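Local coordinates for protein PT26-6P (Thermococcus sp., PDB 2WB7) that is of unknown function but is encoded by an extrachromosomal mobile element of Euryarchaea and includes two immunoglobulin-like domains and a helical domain, at residues 250-258 with 269-277; 278-289 with 335-346. All coordinates share one frame; numbering follows the deposited sequence.

How the contacts relate
From the N terminus, contact 1 closes first: the strands carrying 250-258 and 269-277 run on beyond these segments and join through a short turn, making the hairpin of strands 253-261 and 266-272. The chain then runs straight on into 278-289, which contact 2 pairs with 335-346 after a much longer, strand-rich excursion. The two loops are in series, neither enclosing nor crossing the other. Their centres lie about 9 Å apart, because strands 266-272 and 281-290 are neighbours in one antiparallel sheet. Evidence of this includes the probable bond from Lys285 N to Ala271 O, 2.8 Å. Together the contacts tie four strands that lie side by side in the sheet, ending at 336-343 on its margin.

Contact 1 of 2, residues 250-258 with 269-277; sequences GKWVLYQNK and ITAASPVHV
Val253 and Ala272 exchange two backbone hydrogen bonds, Val253 N to Ala272 O at 2.9 Å and Ala272 N to Val253 O at 3.0 Å, and Tyr255 N adds a third to Thr270 O. Beyond them the Asn257 side chain takes over: its ND2 donates to Thr270 OG1 over 2.9 Å, with the hydroxyl only 7° out of the amide plane. The Asn257 torsion, CG anti to the carbonyl carbon (chi1 -79°), brings the amide to that hydroxyl. Water 1 accepts from Thr270 N at 2.7 Å and lies within hydrogen-bonding distance of Tyr255 O and Asn257 OD1. With an alanine in place of Asn257, Thr270 OG1 would probably lose its amide donor and water 1 one of its partners.

These bonds define a beta hairpin of strands 253-261 and 266-272 in an immunoglobulin-like domain, the short segments running 137° apart in direction. Side chains alternate between its faces. On one, Leu254 CD2 rests against Ala271 CB at 3.7 Å, with Ile269 CG2 alongside, and helix 21-34 packs over Leu254 and Ile269 through Ala27. On the other, Tyr255 CE1 touches Ala272 CB at 3.9 Å, and its ring edge meets Ser273 O. The Tyr255 hydroxyl bonds mainly to Gly236 O; a bond from His276 NE2 is weak and doubtful. Past the strand end Val253 CG2 reaches Pro274 CB at 3.9 Å, the two side chains meeting at a slant, while Trp252 sets the edge of its indole against Ala272 CA.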
loop_
_atom_site.group_PDB
_atom_site.type_symbol
_atom_site.label_atom_id
_atom_site.label_comp_id
_atom_site.label_asym_id
_atom_site.label_seq_id
_atom_site.Cartn_x
_atom_site.Cartn_y
_atom_site.Cartn_z
ATOM N N GLY A 250 16.453 7.843 -18.785
ATOM C CA GLY A 250 16.379 6.393 -18.734
ATOM C C GLY A 250 16.672 5.801 -17.370
ATOM O O GLY A 250 16.912 4.603 -17.251
ATOM N N LYS A 251 16.643 6.624 -16.326
ATOM C CA LYS A 251 16.833 6.111 -14.972
ATOM C C LYS A 251 15.524 6.008 -14.198
ATOM O O LYS A 251 14.556 6.710 -14.498
ATOM C CB LYS A 251 17.852 6.951 -14.218
ATOM C CG LYS A 251 19.212 6.914 -14.870
ATOM C CD LYS A 251 20.332 6.904 -13.826
ATOM C CE LYS A 251 21.685 6.863 -14.513
ATOM N NZ LYS A 251 21.541 6.095 -15.789
ATOM N N TRP A 252 15.498 5.119 -13.211
ATOM C CA TRP A 252 14.302 4.903 -12.412
ATOM C C TRP A 252 14.564 5.209 -10.957
ATOM O O TRP A 252 15.706 5.265 -10.522
ATOM C CB TRP A 252 13.864 3.444 -12.508
ATOM C CG TRP A 252 13.750 2.923 -13.897
ATOM C CD1 TRP A 252 14.757 2.438 -14.672
ATOM C CD2 TRP A 252 12.554 2.808 -14.673
ATOM N NE1 TRP A 252 14.265 2.032 -15.884
ATOM C CE2 TRP A 252 12.915 2.254 -15.915
ATOM C CE3 TRP A 252 11.215 3.125 -14.441
ATOM C CZ2 TRP A 252 11.990 2.015 -16.925
ATOM C CZ3 TRP A 252 10.298 2.885 -15.447
ATOM C CH2 TRP A 252 10.690 2.333 -16.668
ATOM N N VAL A 253 13.488 5.391 -10.208
ATOM C CA VAL A 253 13.534 5.383 -8.761
ATOM C C VAL A 253 12.289 4.640 -8.301
ATOM O O VAL A 253 11.269 4.643 -8.999
ATOM C CB VAL A 253 13.466 6.789 -8.204
ATOM C CG1 VAL A 253 14.800 7.510 -8.360
ATOM C CG2 VAL A 253 12.344 7.544 -8.874
ATOM N N LEU A 254 12.360 3.992 -7.146
ATOM C CA LEU A 254 11.168 3.395 -6.580
ATOM C C LEU A 254 10.354 4.510 -5.969
ATOM O O LEU A 254 10.904 5.469 -5.433
ATOM C CB LEU A 254 11.541 2.403 -5.499
ATOM C CG LEU A 254 12.246 1.129 -5.978
ATOM C CD1 LEU A 254 12.281 0.129 -4.809
ATOM C CD2 LEU A 254 11.556 0.533 -7.219
ATOM N N TYR A 255 9.039 4.415 -6.055
ATOM C CA TYR A 255 8.219 5.437 -5.414
ATOM C C TYR A 255 7.542 4.853 -4.184
ATOM O O TYR A 255 7.237 3.662 -4.142
ATOM C CB TYR A 255 7.185 6.019 -6.401
ATOM C CG TYR A 255 7.661 7.269 -7.114
ATOM C CD1 TYR A 255 8.391 7.198 -8.297
ATOM C CD2 TYR A 255 7.385 8.526 -6.594
ATOM C CE1 TYR A 255 8.825 8.343 -8.931
ATOM C CE2 TYR A 255 7.811 9.667 -7.216
ATOM C CZ TYR A 255 8.523 9.576 -8.375
ATOM O OH TYR A 255 8.939 10.735 -8.980
ATOM N N GLN A 256 7.322 5.675 -3.170
ATOM C CA GLN A 256 6.396 5.261 -2.136
ATOM C C GLN A 256 5.033 5.152 -2.837
ATOM O O GLN A 256 4.744 5.911 -3.777
ATOM C CB GLN A 256 6.342 6.275 -0.988
ATOM C CG GLN A 256 7.648 6.510 -0.239
ATOM C CD GLN A 256 8.141 5.281 0.491
ATOM O OE1 GLN A 256 7.360 4.419 0.903
ATOM N NE2 GLN A 256 9.454 5.193 0.661
ATOM N N ASN A 257 4.207 4.199 -2.405
ATOM C CA ASN A 257 2.837 4.088 -2.895
ATOM C C ASN A 257 1.876 4.259 -1.731
ATOM O O ASN A 257 2.169 3.848 -0.622
ATOM C CB ASN A 257 2.577 2.708 -3.507
ATOM C CG ASN A 257 3.117 2.564 -4.907
ATOM O OD1 ASN A 257 4.192 2.015 -5.109
ATOM N ND2 ASN A 257 2.371 3.038 -5.882
ATOM N N LYS A 258 0.713 4.839 -1.996
ATOM C CA LYS A 258 -0.383 4.822 -1.051
ATOM C C LYS A 258 -1.261 3.615 -1.411
ATOM O O LYS A 258 -1.619 3.434 -2.567
ATOM C CB LYS A 258 -1.178 6.111 -1.195
ATOM C CG LYS A 258 -1.895 6.566 0.062
ATOM C CD LYS A 258 -3.097 7.442 -0.280
ATOM C CE LYS A 258 -2.920 8.210 -1.607
ATOM N NZ LYS A 258 -4.168 8.983 -2.013
ATOM N N ILE A 269 4.628 -2.854 -6.460
ATOM C CA ILE A 269 5.773 -1.963 -6.323
ATOM C C ILE A 269 5.810 -1.054 -7.547
ATOM O O ILE A 269 5.558 -1.513 -8.674
ATOM C CB ILE A 269 7.101 -2.731 -6.197
ATOM C CG1 ILE A 269 7.152 -3.477 -4.870
ATOM C CG2 ILE A 269 8.264 -1.771 -6.279
ATOM C CD1 ILE A 269 6.746 -2.624 -3.689
ATOM N N THR A 270 6.088 0.231 -7.334
ATOM C CA THR A 270 6.166 1.174 -8.450
ATOM C C THR A 270 7.578 1.677 -8.633
ATOM O O THR A 270 8.192 2.195 -7.700
ATOM C CB THR A 270 5.275 2.426 -8.243
ATOM O OG1 THR A 270 3.888 2.056 -8.170
ATOM C CG2 THR A 270 5.453 3.366 -9.406
ATOM N N ALA A 271 8.108 1.528 -9.837
ATOM C CA ALA A 271 9.307 2.248 -10.206
ATOM C C ALA A 271 8.920 3.171 -11.350
ATOM O O ALA A 271 8.158 2.782 -12.235
ATOM C CB ALA A 271 10.383 1.300 -10.624
ATOM N N ALA A 272 9.427 4.399 -11.329
ATOM C CA ALA A 272 9.130 5.337 -12.400
ATOM C C ALA A 272 10.328 6.250 -12.677
ATOM O O ALA A 272 11.358 6.125 -12.016
ATOM C CB ALA A 272 7.904 6.138 -12.046
ATOM N N SER A 273 10.199 7.136 -13.674
ATOM C CA SER A 273 11.171 8.204 -13.893
ATOM C C SER A 273 11.082 9.149 -12.731
ATOM O O SER A 273 10.016 9.293 -12.136
ATOM C CB SER A 273 10.833 8.998 -15.145
ATOM O OG SER A 273 10.402 8.147 -16.178
ATOM N N PRO A 274 12.191 9.815 -12.395
ATOM C CA PRO A 274 12.170 10.719 -11.226
ATOM C C PRO A 274 11.672 12.167 -11.499
ATOM O O PRO A 274 11.611 12.990 -10.574
ATOM C CB PRO A 274 13.641 10.727 -10.765
ATOM C CG PRO A 274 14.440 9.949 -11.859
ATOM C CD PRO A 274 13.526 9.709 -13.007
ATOM N N VAL A 275 11.339 12.470 -12.756
ATOM C CA VAL A 275 10.896 13.810 -13.142
ATOM C C VAL A 275 9.542 13.752 -13.818
ATOM O O VAL A 275 9.332 12.948 -14.729
ATOM C CB VAL A 275 11.833 14.434 -14.155
ATOM C CG1 VAL A 275 11.757 15.907 -14.054
ATOM C CG2 VAL A 275 13.219 13.996 -13.890
ATOM N N HIS A 276 8.630 14.622 -13.383
ATOM C CA HIS A 276 7.261 14.650 -13.896
ATOM C C HIS A 276 6.842 16.087 -14.100
ATOM O O HIS A 276 6.578 16.801 -13.143
ATOM C CB HIS A 276 6.322 13.972 -12.901
ATOM C CG HIS A 276 6.737 12.575 -12.550
ATOM N ND1 HIS A 276 6.345 11.476 -13.285
ATOM C CD2 HIS A 276 7.527 12.098 -11.557
ATOM C CE1 HIS A 276 6.862 10.382 -12.750
ATOM N NE2 HIS A 276 7.582 10.732 -11.700
ATOM N N VAL A 277 6.808 16.520 -15.354
ATOM C CA VAL A 277 6.508 17.913 -15.668
ATOM C C VAL A 277 5.420 17.952 -16.711
ATOM O O VAL A 277 5.343 17.057 -17.547
ATOM C CB VAL A 277 7.742 18.644 -16.242
ATOM C CG1 VAL A 277 7.480 20.131 -16.294
ATOM C CG2 VAL A 277 8.984 18.347 -15.412
HETATM O O HOH W 1 6.828 1.111 -4.838
#

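Contact 2 of 2, residues 278-289 with 335-346; sequences LNSTAMYKFLIT and PTFFGLTAHYTD
Phe337 carries Leu287 on one face of its ring: CD1 stands 3.7 Å from the ring centroid, only 7° off the normal, a CH-pi contact. Leu287 CG is anti to the backbone N (chi1 -172°), and this directs the branch across to the neighbouring strand. On the other side of the ring plane Lys285 NZ makes an off-centre cation-pi contact, 4.4 Å from the same centroid. His25 of helix 21-34 also meets Phe337 edge-to-face. Tyr284 uses its edge instead. Leu340 O and Tyr344 OH both lie in its plane, and Tyr284 OH donates to Tyr344 OH at 2.6 Å; that hydroxyl is also hydrogen-bonded to His276 ND1, so the two tyrosines connect to the loop that follows strand 266-272. The His343 ring likewise has Thr281 OG1 in plane at its edge, 3.0 Å from ND1, and water 2 by NE2.

The backbones pair continuously as antiparallel strands, from Thr281 with His343 to Ile288 with Thr336, placing 336-343 at one margin of an eight-stranded antiparallel sheet in an immunoglobulin-like domain. Ala282, Tyr284, Phe286 and Ile288 alternate with Thr281, Met283, Lys285 and Leu287 on opposite faces. On the first of these faces Phe286 CE1 meets Leu340 CB at 4.1 Å, Ala342 CB touches Tyr284 CE2 at the ring edge, and Ile288 CD1 lies 3.5 Å from Phe338 CE1; Phe286 also stacks on Phe308 of strand 301-314. Beyond the strand end Tyr344 centres an inverse gamma turn, with its N bonded to Ser280 O. Asn279 N donates to Tyr344 O, and Asn279 OD1 accepts Asp346 N, 2.9 Å away and 51° out of the carbonyl plane, while water 2 bridges that same oxygen to His343 NE2.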
loop_
_atom_site.group_PDB
_atom_site.type_symbol
_atom_site.label_atom_id
_atom_site.label_comp_id
_atom_site.label_asym_id
_atom_site.label_seq_id
_atom_site.Cartn_x
_atom_site.Cartn_y
_atom_site.Cartn_z
ATOM N N LEU A 278 4.582 18.984 -16.675
ATOM C CA LEU A 278 3.547 19.149 -17.701
ATOM C C LEU A 278 4.176 19.196 -19.092
ATOM O O LEU A 278 5.284 19.704 -19.270
ATOM C CB LEU A 278 2.702 20.404 -17.461
ATOM C CG LEU A 278 1.698 20.374 -16.302
ATOM C CD1 LEU A 278 0.923 21.676 -16.193
ATOM C CD2 LEU A 278 0.740 19.179 -16.417
ATOM N N ASN A 279 3.449 18.666 -20.069
ATOM C CA ASN A 279 3.932 18.526 -21.442
ATOM C C ASN A 279 5.154 17.665 -21.608
ATOM O O ASN A 279 5.723 17.630 -22.695
ATOM C CB ASN A 279 4.134 19.867 -22.149
ATOM C CG ASN A 279 2.847 20.391 -22.728
ATOM O OD1 ASN A 279 1.914 19.621 -23.011
ATOM N ND2 ASN A 279 2.755 21.702 -22.870
ATOM N N SER A 280 5.550 16.956 -20.561
ATOM C CA SER A 280 6.635 16.009 -20.709
ATOM C C SER A 280 6.174 14.553 -20.508
ATOM O O SER A 280 5.015 14.295 -20.175
ATOM C CB SER A 280 7.758 16.377 -19.762
ATOM O OG SER A 280 8.995 16.279 -20.442
ATOM N N THR A 281 7.073 13.607 -20.743
ATOM C CA THR A 281 6.750 12.187 -20.669
ATOM C C THR A 281 7.500 11.522 -19.528
ATOM O O THR A 281 8.662 11.829 -19.304
ATOM C CB THR A 281 7.178 11.456 -21.953
ATOM O OG1 THR A 281 6.406 11.927 -23.062
ATOM C CG2 THR A 281 6.973 9.960 -21.810
ATOM N N ALA A 282 6.840 10.592 -18.836
ATOM C CA ALA A 282 7.463 9.778 -17.770
ATOM C C ALA A 282 7.177 8.272 -17.949
ATOM O O ALA A 282 6.135 7.891 -18.472
ATOM C CB ALA A 282 7.000 10.257 -16.393
HETATM N N MSE A 283 8.107 7.420 -17.530
HETATM C CA MSE A 283 7.927 5.963 -17.592
HETATM C C MSE A 283 7.497 5.396 -16.239
HETATM O O MSE A 283 8.050 5.767 -15.196
HETATM C CB MSE A 283 9.249 5.272 -17.936
HETATM C CG MSE A 283 10.037 5.812 -19.114
HETATM SE SE MSE A 283 9.308 5.145 -20.740
HETATM C CE MSE A 283 7.849 6.356 -20.804
ATOM N N TYR A 284 6.555 4.465 -16.251
ATOM C CA TYR A 284 6.214 3.724 -15.042
ATOM C C TYR A 284 6.419 2.257 -15.292
ATOM O O TYR A 284 6.295 1.796 -16.413
ATOM C CB TYR A 284 4.756 3.945 -14.632
ATOM C CG TYR A 284 4.443 5.351 -14.153
ATOM C CD1 TYR A 284 4.272 5.621 -12.801
ATOM C CD2 TYR A 284 4.313 6.407 -15.065
ATOM C CE1 TYR A 284 3.991 6.896 -12.370
ATOM C CE2 TYR A 284 4.030 7.696 -14.640
ATOM C CZ TYR A 284 3.878 7.936 -13.301
ATOM O OH TYR A 284 3.592 9.212 -12.879
ATOM N N LYS A 285 6.712 1.527 -14.231
ATOM C CA LYS A 285 6.885 0.087 -14.298
ATOM C C LYS A 285 6.317 -0.453 -12.979
ATOM O O LYS A 285 6.777 -0.076 -11.890
ATOM C CB LYS A 285 8.378 -0.227 -14.421
ATOM C CG LYS A 285 8.751 -1.360 -15.370
ATOM C CD LYS A 285 10.282 -1.572 -15.386
ATOM C CE LYS A 285 10.750 -2.373 -16.598
ATOM N NZ LYS A 285 10.615 -3.869 -16.424
ATOM N N PHE A 286 5.302 -1.303 -13.061
ATOM C CA PHE A 286 4.684 -1.825 -11.854
ATOM C C PHE A 286 4.953 -3.311 -11.658
ATOM O O PHE A 286 4.828 -4.103 -12.587
ATOM C CB PHE A 286 3.179 -1.603 -11.884
ATOM C CG PHE A 286 2.775 -0.170 -12.022
ATOM C CD1 PHE A 286 2.576 0.394 -13.280
ATOM C CD2 PHE A 286 2.545 0.607 -10.895
ATOM C CE1 PHE A 286 2.176 1.726 -13.415
ATOM C CE2 PHE A 286 2.140 1.945 -11.016
ATOM C CZ PHE A 286 1.954 2.503 -12.280
ATOM N N LEU A 287 5.318 -3.684 -10.443
ATOM C CA LEU A 287 5.491 -5.077 -10.092
ATOM C C LEU A 287 4.265 -5.540 -9.319
ATOM O O LEU A 287 3.846 -4.884 -8.359
ATOM C CB LEU A 287 6.712 -5.203 -9.199
ATOM C CG LEU A 287 7.161 -6.611 -8.887
ATOM C CD1 LEU A 287 7.138 -7.430 -10.156
ATOM C CD2 LEU A 287 8.549 -6.536 -8.361
ATOM N N ILE A 288 3.675 -6.652 -9.735
ATOM C CA ILE A 288 2.581 -7.248 -8.981
ATOM C C ILE A 288 3.046 -8.584 -8.407
ATOM O O ILE A 288 3.427 -9.461 -9.152
ATOM C CB ILE A 288 1.344 -7.463 -9.864
ATOM C CG1 ILE A 288 0.872 -6.140 -10.462
ATOM C CG2 ILE A 288 0.212 -8.068 -9.057
ATOM C CD1 ILE A 288 -0.377 -6.284 -11.302
ATOM N N THR A 289 3.032 -8.732 -7.087
ATOM C CA THR A 289 3.581 -9.935 -6.443
ATOM C C THR A 289 2.586 -10.531 -5.477
ATOM O O THR A 289 2.072 -9.822 -4.614
ATOM C CB THR A 289 4.829 -9.614 -5.581
ATOM O OG1 THR A 289 5.565 -8.543 -6.170
ATOM C CG2 THR A 289 5.734 -10.826 -5.446
ATOM N N PRO A 335 5.886 -12.891 -9.769
ATOM C CA PRO A 335 5.928 -11.433 -9.912
ATOM C C PRO A 335 5.904 -11.060 -11.384
ATOM O O PRO A 335 6.518 -11.732 -12.199
ATOM C CB PRO A 335 7.279 -11.058 -9.292
ATOM C CG PRO A 335 7.542 -12.146 -8.307
ATOM C CD PRO A 335 6.977 -13.398 -8.923
ATOM N N THR A 336 5.187 -10.011 -11.736
ATOM C CA THR A 336 5.137 -9.618 -13.120
ATOM C C THR A 336 5.148 -8.124 -13.241
ATOM O O THR A 336 4.548 -7.419 -12.435
ATOM C CB THR A 336 3.877 -10.118 -13.777
ATOM O OG1 THR A 336 3.588 -11.416 -13.265
ATOM C CG2 THR A 336 4.053 -10.169 -15.292
ATOM N N PHE A 337 5.827 -7.657 -14.277
ATOM C CA PHE A 337 6.004 -6.240 -14.496
ATOM C C PHE A 337 5.066 -5.752 -15.572
ATOM O O PHE A 337 4.803 -6.445 -16.543
ATOM C CB PHE A 337 7.428 -5.954 -14.933
ATOM C CG PHE A 337 8.424 -6.014 -13.827
ATOM C CD1 PHE A 337 8.618 -4.913 -13.004
ATOM C CD2 PHE A 337 9.193 -7.157 -13.623
ATOM C CE1 PHE A 337 9.550 -4.951 -11.993
ATOM C CE2 PHE A 337 10.134 -7.205 -12.611
ATOM C CZ PHE A 337 10.306 -6.099 -11.788
ATOM N N PHE A 338 4.579 -4.537 -15.388
ATOM C CA PHE A 338 3.682 -3.921 -16.333
ATOM C C PHE A 338 4.165 -2.502 -16.509
ATOM O O PHE A 338 4.535 -1.844 -15.539
ATOM C CB PHE A 338 2.254 -3.943 -15.788
ATOM C CG PHE A 338 1.733 -5.333 -15.526
ATOM C CD1 PHE A 338 1.960 -5.959 -14.312
ATOM C CD2 PHE A 338 1.043 -6.026 -16.506
ATOM C CE1 PHE A 338 1.489 -7.241 -14.078
ATOM C CE2 PHE A 338 0.572 -7.315 -16.274
ATOM C CZ PHE A 338 0.791 -7.917 -15.059
ATOM N N GLY A 339 4.197 -2.036 -17.746
ATOM C CA GLY A 339 4.669 -0.692 -18.028
ATOM C C GLY A 339 3.541 0.256 -18.331
ATOM O O GLY A 339 2.472 -0.158 -18.760
ATOM N N LEU A 340 3.770 1.538 -18.081
ATOM C CA LEU A 340 2.839 2.589 -18.477
ATOM C C LEU A 340 3.675 3.776 -18.829
ATOM O O LEU A 340 4.562 4.145 -18.084
ATOM C CB LEU A 340 1.894 2.980 -17.344
ATOM C CG LEU A 340 0.896 4.072 -17.723
ATOM C CD1 LEU A 340 0.194 3.718 -19.014
ATOM C CD2 LEU A 340 -0.102 4.278 -16.625
ATOM N N THR A 341 3.385 4.380 -19.969
ATOM C CA THR A 341 4.065 5.591 -20.391
ATOM C C THR A 341 3.130 6.774 -20.206
ATOM O O THR A 341 2.044 6.815 -20.783
ATOM C CB THR A 341 4.452 5.481 -21.865
ATOM O OG1 THR A 341 5.472 4.477 -22.000
ATOM C CG2 THR A 341 4.973 6.811 -22.389
ATOM N N ALA A 342 3.532 7.735 -19.397
ATOM C CA ALA A 342 2.694 8.909 -19.189
ATOM C C ALA A 342 3.149 10.118 -20.005
ATOM O O ALA A 342 4.292 10.563 -19.886
ATOM C CB ALA A 342 2.666 9.272 -17.718
ATOM N N HIS A 343 2.260 10.666 -20.823
ATOM C CA HIS A 343 2.524 12.006 -21.359
ATOM C C HIS A 343 1.613 13.016 -20.690
ATOM O O HIS A 343 0.387 12.956 -20.830
ATOM C CB HIS A 343 2.396 12.117 -22.879
ATOM C CG HIS A 343 2.811 13.459 -23.387
ATOM N ND1 HIS A 343 4.135 13.809 -23.545
ATOM C CD2 HIS A 343 2.089 14.571 -23.679
ATOM C CE1 HIS A 343 4.208 15.065 -23.949
ATOM N NE2 HIS A 343 2.981 15.549 -24.034
ATOM N N TYR A 344 2.218 13.955 -19.970
ATOM C CA TYR A 344 1.445 14.890 -19.168
ATOM C C TYR A 344 0.949 16.069 -19.982
ATOM O O TYR A 344 1.206 17.220 -19.636
ATOM C CB TYR A 344 2.276 15.362 -17.994
ATOM C CG TYR A 344 2.733 14.218 -17.114
ATOM C CD1 TYR A 344 1.817 13.305 -16.600
ATOM C CD2 TYR A 344 4.082 14.057 -16.788
ATOM C CE1 TYR A 344 2.218 12.269 -15.790
ATOM C CE2 TYR A 344 4.496 13.024 -15.979
ATOM C CZ TYR A 344 3.554 12.137 -15.473
ATOM O OH TYR A 344 3.962 11.105 -14.670
ATOM N N THR A 345 0.232 15.766 -21.061
ATOM C CA THR A 345 -0.326 16.779 -21.937
ATOM C C THR A 345 -0.906 17.933 -21.155
ATOM O O THR A 345 -1.736 17.737 -20.286
ATOM C CB THR A 345 -1.445 16.211 -22.804
ATOM O OG1 THR A 345 -0.947 15.091 -23.547
ATOM C CG2 THR A 345 -1.934 17.264 -23.776
ATOM N N ASP A 346 -0.463 19.142 -21.475
ATOM C CA ASP A 346 -1.020 20.325 -20.844
ATOM C C ASP A 346 -2.091 20.951 -21.725
ATOM O O ASP A 346 -1.851 21.216 -22.883
ATOM C CB ASP A 346 0.081 21.344 -20.539
ATOM C CG ASP A 346 -0.368 22.405 -19.540
ATOM O OD1 ASP A 346 -1.527 22.355 -19.090
ATOM O OD2 ASP A 346 0.435 23.293 -19.198
HETATM O O HOH W 2 2.505 17.955 -24.956
#